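O-methyltransferase (Coxiella burnetii, PDB 3TR6) probably transfers a methyl group from S-adenosylmethionine to a hydroxyl oxygen of an acceptor, and holds S-adenosylhomocysteine and a nickel ion in this crystal. Local coordinates at residues D147-K150 against A151-D154; R121-A125 against K126-A130; A31-R34 against E35-R39; Y157-S160 against L161-L164. One frame throughout, in Å; residues are numbered along the deposited sequence.

Interaction 1: D147-K150 against A151-D154; sequences DADK and ANTD. With NI (nickel (II) ion), chain B; SAH (S-adenosyl-L-homocysteine), chain C.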
loop_
_atom_site.group_PDB
_atom_site.type_symbol
_atom_site.label_atom_id
_atom_site.label_comp_id
_atom_site.label_asym_id
_atom_site.label_seq_id
_atom_site.Cartn_x
_atom_site.Cartn_y
_atom_site.Cartn_z
ATOM N N ASP A 147 -6.886 -1.620 -15.460
ATOM C CA ASP A 147 -7.634 -0.367 -15.455
ATOM C C ASP A 147 -8.199 -0.033 -16.840
ATOM O O ASP A 147 -7.976 1.054 -17.375
ATOM C CB ASP A 147 -6.742 0.763 -14.931
ATOM C CG ASP A 147 -7.487 2.065 -14.758
ATOM O OD1 ASP A 147 -6.826 3.115 -14.616
ATOM O OD2 ASP A 147 -8.735 2.038 -14.768
ATOM N N ALA A 148 -8.935 -0.979 -17.416
ATOM C CA ALA A 148 -9.556 -0.786 -18.724
ATOM C C ALA A 148 -11.076 -0.917 -18.635
ATOM O O ALA A 148 -11.691 -0.450 -17.679
ATOM C CB ALA A 148 -8.989 -1.774 -19.730
ATOM N N ASP A 149 -11.684 -1.546 -19.635
ATOM C CA ASP A 149 -13.125 -1.776 -19.611
ATOM C C ASP A 149 -13.503 -2.660 -18.425
ATOM O O ASP A 149 -12.988 -3.769 -18.277
ATOM C CB ASP A 149 -13.609 -2.388 -20.933
ATOM C CG ASP A 149 -12.732 -3.539 -21.406
ATOM O OD1 ASP A 149 -11.498 -3.360 -21.489
ATOM O OD2 ASP A 149 -13.279 -4.625 -21.698
ATOM N N LYS A 150 -14.407 -2.166 -17.583
ATOM C CA LYS A 150 -14.726 -2.833 -16.320
ATOM C C LYS A 150 -15.465 -4.158 -16.498
ATOM O O LYS A 150 -15.394 -5.032 -15.638
ATOM C CB LYS A 150 -15.517 -1.904 -15.393
ATOM C CG LYS A 150 -14.903 -0.520 -15.228
ATOM C CD LYS A 150 -13.422 -0.585 -14.873
ATOM C CE LYS A 150 -12.810 0.813 -14.841
ATOM N NZ LYS A 150 -11.319 0.797 -14.860
ATOM N N ALA A 151 -16.175 -4.305 -17.611
ATOM C CA ALA A 151 -16.911 -5.536 -17.876
ATOM C C ALA A 151 -15.980 -6.751 -17.885
ATOM O O ALA A 151 -16.383 -7.860 -17.529
ATOM C CB ALA A 151 -17.665 -5.431 -19.196
ATOM N N ASN A 152 -14.731 -6.527 -18.282
ATOM C CA ASN A 152 -13.769 -7.612 -18.434
ATOM C C ASN A 152 -12.765 -7.765 -17.295
ATOM O O ASN A 152 -11.753 -8.447 -17.464
ATOM C CB ASN A 152 -13.002 -7.461 -19.752
ATOM C CG ASN A 152 -13.761 -8.016 -20.939
ATOM O OD1 ASN A 152 -14.493 -8.999 -20.816
ATOM N ND2 ASN A 152 -13.586 -7.392 -22.098
ATOM N N THR A 153 -13.022 -7.150 -16.142
ATOM C CA THR A 153 -12.025 -7.186 -15.073
ATOM C C THR A 153 -11.781 -8.602 -14.548
ATOM O O THR A 153 -10.652 -8.940 -14.202
ATOM C CB THR A 153 -12.337 -6.224 -13.886
ATOM O OG1 THR A 153 -13.331 -6.803 -13.035
ATOM C CG2 THR A 153 -12.805 -4.867 -14.383
ATOM N N ASP A 154 -12.824 -9.426 -14.490
ATOM C CA ASP A 154 -12.652 -10.807 -14.031
ATOM C C ASP A 154 -11.770 -11.587 -14.997
ATOM O O ASP A 154 -10.830 -12.265 -14.583
ATOM C CB ASP A 154 -13.996 -11.520 -13.852
ATOM C CG ASP A 154 -13.852 -12.859 -13.142
ATOM O OD1 ASP A 154 -13.798 -12.866 -11.896
ATOM O OD2 ASP A 154 -13.785 -13.901 -13.827
HETATM NI NI NI B . -9.352 4.122 -13.383
HETATM N N SAH C . -4.605 3.774 -16.475
HETATM C CA SAH C . -5.143 4.769 -17.359
HETATM C CB SAH C . -6.663 4.749 -17.361
HETATM C CG SAH C . -7.331 4.252 -18.622
HETATM S SD SAH C . -9.106 4.425 -18.733
HETATM C C SAH C . -4.667 6.119 -16.948
HETATM O O SAH C . -5.288 7.141 -17.353
HETATM O OXT SAH C . -3.661 6.250 -16.206
HETATM C "C5'" SAH C . -9.784 3.093 -19.711
HETATM C "C4'" SAH C . -9.101 2.765 -20.927
HETATM O "O4'" SAH C . -9.413 1.379 -21.306
HETATM C "C3'" SAH C . -9.581 3.614 -22.037
HETATM O "O3'" SAH C . -8.520 4.282 -22.582
HETATM C "C2'" SAH C . -10.157 2.682 -23.019
HETATM O "O2'" SAH C . -9.846 3.071 -24.298
HETATM C "C1'" SAH C . -9.496 1.392 -22.697
HETATM N N9 SAH C . -10.168 0.187 -23.171
HETATM C C8 SAH C . -11.491 -0.028 -23.237
HETATM N N7 SAH C . -11.684 -1.265 -23.723
HETATM C C5 SAH C . -10.487 -1.836 -23.965
HETATM C C6 SAH C . -10.084 -3.078 -24.464
HETATM N N6 SAH C . -11.047 -4.062 -24.844
HETATM N N1 SAH C . -8.769 -3.333 -24.581
HETATM C C2 SAH C . -7.853 -2.421 -24.231
HETATM N N3 SAH C . -8.206 -1.221 -23.753
HETATM C C4 SAH C . -9.510 -0.905 -23.610
#
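Asp149 and Asn152 are joined across a tight turn between strand 141-146 and helix 153-163, where Asn152 N donates to Asp149 O over 3.3 Å from well above the carbonyl plane. Their side chains repeat the link: Asn152 ND2 meets Asp149 OD2 at 2.8 Å, nearly end-on to the C-O bond, with the amide and carboxylate planes 86° apart. The carboxylate is turned toward Asn152 with CG between the backbone N and the carbonyl carbon (chi1 46°). Its other oxygen, OD1, accepts from the hydroxyl of Tyr156 and lies 3.1 Å from N7 of the adenine; N7 brings no proton to it, so the carboxylate borders the adenine without a hydrogen bond to that atom. Small Ala148 lets the cofactor ribose come close, its CB 3.6 Å from O4'. Lys150 bends at chi2 and then runs back over the loop, away from the helix. Its NZ makes a salt bridge of 2.9 Å to Asp147 OD2 and donates to Ala148 O in the carbonyl plane, on a lone pair, which fixes the lysine tip beside the metal. Asp147 divides its carboxylate: OD2 binds nickel at 2.6 Å, a site shared with Asp173 and Asn174, while OD1 accepts from the amino N of S-adenosylhomocysteine at 3.0 Å. Metal and cofactor are thus held through one side chain, Asp147, steadied by Lys150, an arrangement consistent with the cation-dependent O-methyltransferases of this family.

Interaction 2: R121-A125 against K126-A130; sequences RLSPA and KDTLA. With SAH (S-adenosyl-L-homocysteine), chain C.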
loop_
_atom_site.group_PDB
_atom_site.type_symbol
_atom_site.label_atom_id
_atom_site.label_comp_id
_atom_site.label_asym_id
_atom_site.label_seq_id
_atom_site.Cartn_x
_atom_site.Cartn_y
_atom_site.Cartn_z
ATOM N N ARG A 121 0.902 -1.994 -26.853
ATOM C CA ARG A 121 0.204 -3.066 -27.545
ATOM C C ARG A 121 -1.209 -2.598 -27.877
ATOM O O ARG A 121 -2.104 -2.650 -27.035
ATOM C CB ARG A 121 0.160 -4.328 -26.684
ATOM C CG ARG A 121 1.534 -4.837 -26.248
ATOM C CD ARG A 121 2.363 -5.364 -27.419
ATOM N NE ARG A 121 3.736 -5.653 -27.010
ATOM C CZ ARG A 121 4.755 -4.808 -27.153
ATOM N NH1 ARG A 121 4.563 -3.619 -27.709
ATOM N NH2 ARG A 121 5.970 -5.152 -26.747
ATOM N N LEU A 122 -1.404 -2.137 -29.107
ATOM C CA LEU A 122 -2.685 -1.583 -29.520
ATOM C C LEU A 122 -3.625 -2.654 -30.073
ATOM O O LEU A 122 -3.550 -3.019 -31.243
ATOM C CB LEU A 122 -2.469 -0.476 -30.549
ATOM C CG LEU A 122 -3.684 0.389 -30.879
ATOM C CD1 LEU A 122 -4.294 0.955 -29.606
ATOM C CD2 LEU A 122 -3.315 1.507 -31.845
ATOM N N SER A 123 -4.505 -3.149 -29.209
ATOM C CA SER A 123 -5.521 -4.123 -29.581
ATOM C C SER A 123 -6.254 -4.525 -28.311
ATOM O O SER A 123 -5.794 -4.212 -27.218
ATOM C CB SER A 123 -4.889 -5.348 -30.248
ATOM O OG SER A 123 -4.670 -6.392 -29.310
ATOM N N PRO A 124 -7.399 -5.209 -28.445
ATOM C CA PRO A 124 -8.107 -5.646 -27.238
ATOM C C PRO A 124 -7.149 -6.301 -26.248
ATOM O O PRO A 124 -6.360 -7.155 -26.642
ATOM C CB PRO A 124 -9.104 -6.675 -27.778
ATOM C CG PRO A 124 -9.397 -6.206 -29.166
ATOM C CD PRO A 124 -8.108 -5.601 -29.679
ATOM N N ALA A 125 -7.213 -5.894 -24.982
ATOM C CA ALA A 125 -6.337 -6.447 -23.951
ATOM C C ALA A 125 -6.518 -7.958 -23.852
ATOM O O ALA A 125 -5.565 -8.702 -23.629
ATOM C CB ALA A 125 -6.619 -5.789 -22.613
ATOM N N LYS A 126 -7.762 -8.393 -24.018
ATOM C CA LYS A 126 -8.110 -9.804 -24.095
ATOM C C LYS A 126 -7.178 -10.558 -25.050
ATOM O O LYS A 126 -6.708 -11.655 -24.740
ATOM C CB LYS A 126 -9.565 -9.925 -24.558
ATOM C CG LYS A 126 -10.101 -11.327 -24.709
ATOM C CD LYS A 126 -11.506 -11.275 -25.297
ATOM C CE LYS A 126 -12.091 -12.667 -25.487
ATOM N NZ LYS A 126 -13.457 -12.623 -26.084
ATOM N N ASP A 127 -6.907 -9.958 -26.206
ATOM C CA ASP A 127 -6.066 -10.580 -27.225
ATOM C C ASP A 127 -4.586 -10.540 -26.857
ATOM O O ASP A 127 -3.883 -11.540 -26.983
ATOM C CB ASP A 127 -6.284 -9.911 -28.587
ATOM C CG ASP A 127 -7.703 -10.076 -29.101
ATOM O OD1 ASP A 127 -8.411 -10.993 -28.627
ATOM O OD2 ASP A 127 -8.110 -9.293 -29.984
ATOM N N THR A 128 -4.120 -9.377 -26.412
ATOM C CA THR A 128 -2.732 -9.206 -25.994
ATOM C C THR A 128 -2.360 -10.182 -24.880
ATOM O O THR A 128 -1.266 -10.745 -24.878
ATOM C CB THR A 128 -2.471 -7.769 -25.519
ATOM O OG1 THR A 128 -2.735 -6.856 -26.590
ATOM C CG2 THR A 128 -1.027 -7.606 -25.066
ATOM N N LEU A 129 -3.275 -10.384 -23.937
ATOM C CA LEU A 129 -3.030 -11.291 -22.821
ATOM C C LEU A 129 -2.980 -12.749 -23.268
ATOM O O LEU A 129 -2.197 -13.542 -22.741
ATOM C CB LEU A 129 -4.087 -11.112 -21.726
ATOM C CG LEU A 129 -4.098 -9.783 -20.971
ATOM C CD1 LEU A 129 -5.029 -9.874 -19.777
ATOM C CD2 LEU A 129 -2.696 -9.405 -20.523
ATOM N N ALA A 130 -3.823 -13.102 -24.233
ATOM C CA ALA A 130 -3.867 -14.472 -24.731
ATOM C C ALA A 130 -2.638 -14.782 -25.577
ATOM O O ALA A 130 -2.116 -15.893 -25.541
ATOM C CB ALA A 130 -5.144 -14.717 -25.521
HETATM N N SAH C . -4.605 3.774 -16.475
HETATM C CA SAH C . -5.143 4.769 -17.359
HETATM C CB SAH C . -6.663 4.749 -17.361
HETATM C CG SAH C . -7.331 4.252 -18.622
HETATM S SD SAH C . -9.106 4.425 -18.733
HETATM C C SAH C . -4.667 6.119 -16.948
HETATM O O SAH C . -5.288 7.141 -17.353
HETATM O OXT SAH C . -3.661 6.250 -16.206
HETATM C "C5'" SAH C . -9.784 3.093 -19.711
HETATM C "C4'" SAH C . -9.101 2.765 -20.927
HETATM O "O4'" SAH C . -9.413 1.379 -21.306
HETATM C "C3'" SAH C . -9.581 3.614 -22.037
HETATM O "O3'" SAH C . -8.520 4.282 -22.582
HETATM C "C2'" SAH C . -10.157 2.682 -23.019
HETATM O "O2'" SAH C . -9.846 3.071 -24.298
HETATM C "C1'" SAH C . -9.496 1.392 -22.697
HETATM N N9 SAH C . -10.168 0.187 -23.171
HETATM C C8 SAH C . -11.491 -0.028 -23.237
HETATM N N7 SAH C . -11.684 -1.265 -23.723
HETATM C C5 SAH C . -10.487 -1.836 -23.965
HETATM C C6 SAH C . -10.084 -3.078 -24.464
HETATM N N6 SAH C . -11.047 -4.062 -24.844
HETATM N N1 SAH C . -8.769 -3.333 -24.581
HETATM C C2 SAH C . -7.853 -2.421 -24.231
HETATM N N3 SAH C . -8.206 -1.221 -23.753
HETATM C C4 SAH C . -9.510 -0.905 -23.610
HETATM O O HOH W 1 -3.472 -4.467 -25.988
#
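Pro124 O receives two backbone donors from the first turn of helix 125-133: Thr128 N at 3.2 Å, in the carbonyl plane, and Asp127 N at 2.9 Å, from above it. Proline suits this N-cap position because its ring restricts phi (-47° here) and stiffens the turn leading into the helix. Asp127 folds back beside its own backbone N, and its OD2 comes to 3.4 Å from Pro124 CG; an acid in the first turn is probably favoured by the helix dipole. Thr128 shares out its two branches. Its methyl CG2 packs 3.8 Å from Arg121 CB, the side chains crossing at about a right angle, while OG1, anti to the carbonyl carbon (chi1 -60°), donates to a water. That water donates to Arg121 O and Ser123 O, bridging the end of the strand to the helix. Beyond this shell, backbone hydrogen bonds of Arg121 with Thr94 and Ser123 with Asp96 hold the strand side, and helix 153-163 packs on Leu129. The turn presents Ala125 N to adenine N1 of S-adenosylhomocysteine at 3.0 Å, a nearly straight bond (159°). This is the strand-to-helix junction of a Rossmann-like methyltransferase, where a backbone amide reads the adenine edge.

Interaction 3: A31-R34 against E35-R39; sequences AELR and EETTR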
loop_
_atom_site.group_PDB
_atom_site.type_symbol
_atom_site.label_atom_id
_atom_site.label_comp_id
_atom_site.label_asym_id
_atom_site.label_seq_id
_atom_site.Cartn_x
_atom_site.Cartn_y
_atom_site.Cartn_z
ATOM N N ALA A 31 2.172 16.018 -14.312
ATOM C CA ALA A 31 1.252 17.117 -14.045
ATOM C C ALA A 31 0.801 17.745 -15.360
ATOM O O ALA A 31 -0.385 18.002 -15.566
ATOM C CB ALA A 31 1.914 18.158 -13.155
ATOM N N GLU A 32 1.761 17.980 -16.247
ATOM C CA GLU A 32 1.491 18.552 -17.560
ATOM C C GLU A 32 0.629 17.621 -18.404
ATOM O O GLU A 32 -0.255 18.070 -19.136
ATOM C CB GLU A 32 2.810 18.842 -18.278
ATOM C CG GLU A 32 2.670 19.152 -19.753
ATOM C CD GLU A 32 4.014 19.268 -20.445
ATOM O OE1 GLU A 32 5.043 19.348 -19.737
ATOM O OE2 GLU A 32 4.043 19.274 -21.696
ATOM N N LEU A 33 0.891 16.322 -18.294
ATOM C CA LEU A 33 0.155 15.318 -19.052
ATOM C C LEU A 33 -1.342 15.312 -18.740
ATOM O O LEU A 33 -2.164 15.083 -19.626
ATOM C CB LEU A 33 0.743 13.923 -18.811
ATOM C CG LEU A 33 -0.070 12.740 -19.347
ATOM C CD1 LEU A 33 -0.205 12.813 -20.858
ATOM C CD2 LEU A 33 0.544 11.414 -18.926
ATOM N N ARG A 34 -1.704 15.558 -17.484
ATOM C CA ARG A 34 -3.117 15.530 -17.127
ATOM C C ARG A 34 -3.819 16.880 -17.301
ATOM O O ARG A 34 -5.039 16.936 -17.456
ATOM C CB ARG A 34 -3.350 14.932 -15.735
ATOM C CG ARG A 34 -2.857 15.741 -14.560
ATOM C CD ARG A 34 -3.661 15.350 -13.324
ATOM N NE ARG A 34 -3.010 15.728 -12.075
ATOM C CZ ARG A 34 -2.792 16.982 -11.691
ATOM N NH1 ARG A 34 -3.155 17.992 -12.470
ATOM N NH2 ARG A 34 -2.199 17.224 -10.530
ATOM N N GLU A 35 -3.050 17.961 -17.289
ATOM C CA GLU A 35 -3.586 19.252 -17.694
ATOM C C GLU A 35 -4.019 19.164 -19.151
ATOM O O GLU A 35 -5.077 19.664 -19.526
ATOM C CB GLU A 35 -2.549 20.364 -17.519
ATOM C CG GLU A 35 -2.275 20.735 -16.070
ATOM C CD GLU A 35 -3.533 21.139 -15.320
ATOM O OE1 GLU A 35 -3.890 20.453 -14.336
ATOM O OE2 GLU A 35 -4.164 22.145 -15.714
ATOM N N GLU A 36 -3.198 18.512 -19.967
ATOM C CA GLU A 36 -3.508 18.345 -21.379
ATOM C C GLU A 36 -4.634 17.341 -21.604
ATOM O O GLU A 36 -5.465 17.519 -22.491
ATOM C CB GLU A 36 -2.263 17.928 -22.164
ATOM C CG GLU A 36 -2.579 17.436 -23.566
ATOM C CD GLU A 36 -1.630 17.981 -24.616
ATOM O OE1 GLU A 36 -2.029 18.034 -25.799
ATOM O OE2 GLU A 36 -0.489 18.351 -24.264
ATOM N N THR A 37 -4.661 16.284 -20.802
ATOM C CA THR A 37 -5.718 15.289 -20.924
ATOM C C THR A 37 -7.065 15.916 -20.578
ATOM O O THR A 37 -8.075 15.636 -21.223
ATOM C CB THR A 37 -5.460 14.060 -20.026
ATOM O OG1 THR A 37 -4.236 13.432 -20.417
ATOM C CG2 THR A 37 -6.587 13.054 -20.157
ATOM N N THR A 38 -7.069 16.772 -19.560
ATOM C CA THR A 38 -8.280 17.478 -19.156
ATOM C C THR A 38 -8.743 18.410 -20.266
ATOM O O THR A 38 -9.937 18.513 -20.562
ATOM C CB THR A 38 -8.051 18.313 -17.880
ATOM O OG1 THR A 38 -7.923 17.442 -16.750
ATOM C CG2 THR A 38 -9.219 19.260 -17.647
ATOM N N ARG A 39 -7.779 19.083 -20.880
ATOM C CA ARG A 39 -8.056 20.056 -21.924
ATOM C C ARG A 39 -8.554 19.426 -23.229
ATOM O O ARG A 39 -9.387 20.010 -23.920
ATOM C CB ARG A 39 -6.806 20.901 -22.186
ATOM C CG ARG A 39 -6.945 21.886 -23.330
ATOM C CD ARG A 39 -5.798 22.883 -23.348
ATOM N NE ARG A 39 -4.489 22.238 -23.437
ATOM C CZ ARG A 39 -3.975 21.733 -24.556
ATOM N NH1 ARG A 39 -4.665 21.782 -25.689
ATOM N NH2 ARG A 39 -2.773 21.171 -24.540
#
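Side-chain-to-backbone hydrogen bonds one turn apart, from Thr37 to Leu33 and from Thr38 to Arg34, run within helix 28-40, which lies near the cofactor pocket. Each threonine hydroxyl shares an acceptor with its own backbone N-H. Thr37 OG1 reaches Leu33 O at 2.8 Å and Thr37 N reaches it at 3.0 Å, from opposite faces of the carbonyl plane; Thr38 OG1 and N grip Arg34 O in the same fashion, the hydroxyl at 3.0 Å. Both hydroxyls stand beside the backbone N and anti to the carbonyl carbon (chi1 -61° in Thr37), the position from which a helical threonine can bend its oxygen back to the preceding turn. Arg34 and Glu35 run side by side, and NH1 meets Glu35 OE1 at 3.2 Å, the acceptor lying at the guanidinium edge with the two planes 78° apart. The long arginine also spans to Glu26, its stronger partner, through NH2. Elsewhere polar side chains fasten the helix: Glu32 pairs with Lys111, Glu36 bonds Tyr108, and Thr37 OG1 bonds Thr75. Leu33, buried, packs on Tyr77 and Ile80 of helix 77-83 and on Tyr108 of helix 99-111, so helix 28-40 lies against both.

Interaction 4: Y157-S160 against L161-L164; sequences YEES and LKLL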
loop_
_atom_site.group_PDB
_atom_site.type_symbol
_atom_site.label_atom_id
_atom_site.label_comp_id
_atom_site.label_asym_id
_atom_site.label_seq_id
_atom_site.Cartn_x
_atom_site.Cartn_y
_atom_site.Cartn_z
ATOM N N TYR A 157 -8.294 -10.341 -14.685
ATOM C CA TYR A 157 -7.774 -10.807 -13.409
ATOM C C TYR A 157 -7.308 -12.247 -13.548
ATOM O O TYR A 157 -6.182 -12.593 -13.179
ATOM C CB TYR A 157 -8.859 -10.700 -12.333
ATOM C CG TYR A 157 -8.482 -11.271 -10.981
ATOM C CD1 TYR A 157 -7.762 -10.516 -10.064
ATOM C CD2 TYR A 157 -8.865 -12.555 -10.615
ATOM C CE1 TYR A 157 -7.422 -11.027 -8.825
ATOM C CE2 TYR A 157 -8.528 -13.078 -9.376
ATOM C CZ TYR A 157 -7.804 -12.309 -8.484
ATOM O OH TYR A 157 -7.466 -12.819 -7.249
ATOM N N GLU A 158 -8.188 -13.077 -14.096
ATOM C CA GLU A 158 -7.915 -14.495 -14.282
ATOM C C GLU A 158 -6.682 -14.711 -15.154
ATOM O O GLU A 158 -5.852 -15.575 -14.875
ATOM C CB GLU A 158 -9.130 -15.181 -14.906
ATOM C CG GLU A 158 -9.473 -16.504 -14.260
ATOM C CD GLU A 158 -9.691 -16.374 -12.770
ATOM O OE1 GLU A 158 -10.405 -15.443 -12.351
ATOM O OE2 GLU A 158 -9.140 -17.200 -12.016
ATOM N N GLU A 159 -6.567 -13.912 -16.209
ATOM C CA GLU A 159 -5.426 -13.985 -17.107
ATOM C C GLU A 159 -4.160 -13.468 -16.431
ATOM O O GLU A 159 -3.068 -13.995 -16.651
ATOM C CB GLU A 159 -5.703 -13.191 -18.384
ATOM C CG GLU A 159 -6.829 -13.758 -19.230
ATOM C CD GLU A 159 -6.442 -15.050 -19.925
ATOM O OE1 GLU A 159 -5.902 -14.978 -21.051
ATOM O OE2 GLU A 159 -6.678 -16.133 -19.350
ATOM N N SER A 160 -4.313 -12.438 -15.606
ATOM C CA SER A 160 -3.178 -11.838 -14.918
ATOM C C SER A 160 -2.565 -12.787 -13.892
ATOM O O SER A 160 -1.370 -12.722 -13.619
ATOM C CB SER A 160 -3.579 -10.518 -14.256
ATOM O OG SER A 160 -3.813 -9.515 -15.229
ATOM N N LEU A 161 -3.385 -13.663 -13.322
ATOM C CA LEU A 161 -2.874 -14.675 -12.405
ATOM C C LEU A 161 -1.937 -15.636 -13.125
ATOM O O LEU A 161 -0.862 -15.961 -12.628
ATOM C CB LEU A 161 -4.015 -15.449 -11.747
ATOM C CG LEU A 161 -4.498 -14.922 -10.399
ATOM C CD1 LEU A 161 -5.584 -15.826 -9.839
ATOM C CD2 LEU A 161 -3.333 -14.826 -9.433
ATOM N N LYS A 162 -2.353 -16.087 -14.303
ATOM C CA LYS A 162 -1.553 -17.018 -15.088
ATOM C C LYS A 162 -0.205 -16.402 -15.451
ATOM O O LYS A 162 0.818 -17.085 -15.453
ATOM C CB LYS A 162 -2.300 -17.421 -16.365
ATOM C CG LYS A 162 -3.620 -18.151 -16.144
ATOM C CD LYS A 162 -4.311 -18.419 -17.478
ATOM C CE LYS A 162 -5.531 -19.316 -17.323
ATOM N NZ LYS A 162 -6.655 -18.649 -16.605
ATOM N N LEU A 163 -0.215 -15.106 -15.750
ATOM C CA LEU A 163 0.974 -14.407 -16.229
ATOM C C LEU A 163 1.917 -13.960 -15.112
ATOM O O LEU A 163 3.067 -13.593 -15.367
ATOM C CB LEU A 163 0.568 -13.199 -17.075
ATOM C CG LEU A 163 0.021 -13.495 -18.471
ATOM C CD1 LEU A 163 -0.889 -12.377 -18.949
ATOM C CD2 LEU A 163 1.158 -13.730 -19.459
ATOM N N LEU A 164 1.429 -13.983 -13.877
ATOM C CA LEU A 164 2.223 -13.515 -12.747
ATOM C C LEU A 164 3.162 -14.586 -12.227
ATOM O O LEU A 164 2.792 -15.759 -12.134
ATOM C CB LEU A 164 1.325 -13.033 -11.603
ATOM C CG LEU A 164 0.715 -11.633 -11.708
ATOM C CD1 LEU A 164 -0.050 -11.319 -10.439
ATOM C CD2 LEU A 164 1.787 -10.584 -11.968
HETATM O O HOH W 2 -6.678 -17.893 -13.811
#
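In helix 153-163, the connecting helix of a beta-alpha-beta crossover between parallel strands 141-146 and 168-173, Tyr157 and Leu161 lie side by side one turn apart. Backbone bonds come first: Leu161 N donates to Tyr157 O at 3.0 Å, and Leu163 N to Glu159 O at 3.2 Å, close to the helix end. Apolar packing follows. Tyr157 and Leu161 point the same way, with CD1 of the leucine 4.1 Å from ring atom CE2, and both lie on Ile170 of strand 168-173. The tyrosine ring also meets Phe197 edge-to-face, while its hydroxyl bonds Asp204, so tyrosine suits a place that offers both apolar packing and a polar partner. Small Ser160 lets the helix settle near Ile144 and Ile146, its OG bonded to Tyr156 O. The charged pairs lie on the outer side. Glu159 bends at chi2 (-72°) and reaches Lys162 in a long salt bridge, OE2 to NZ 3.7 Å. Glu158 is held mainly by Arg206 and Lys200. A water then links the two turns: it accepts from Lys162 NZ at 2.9 Å and donates both to Glu158 O, at 2.7 Å, and to Glu158 OE2, at 3.1 Å.

Overall arrangement
Each contact joins adjoining segments, so none encloses another or crosses it: along the chain they follow in series as interactions 3, 2, 1 and 4. Interaction 3 stays within helix 28-40, apart from the others. Interaction 2 closes the turn from strand 118-122 into helix 125-133, and interaction 1 closes the one from strand 141-146 into helix 153-163; both touch S-adenosylhomocysteine, and their centres are 13 Å apart. Interaction 4 follows a little further along the same helix. It also packs on interaction 2, with Leu129 CD1 3.7 Å from Glu159 CB, binding the two helices together. Interactions 3 and 4 lie on opposite sides of the chain's centre.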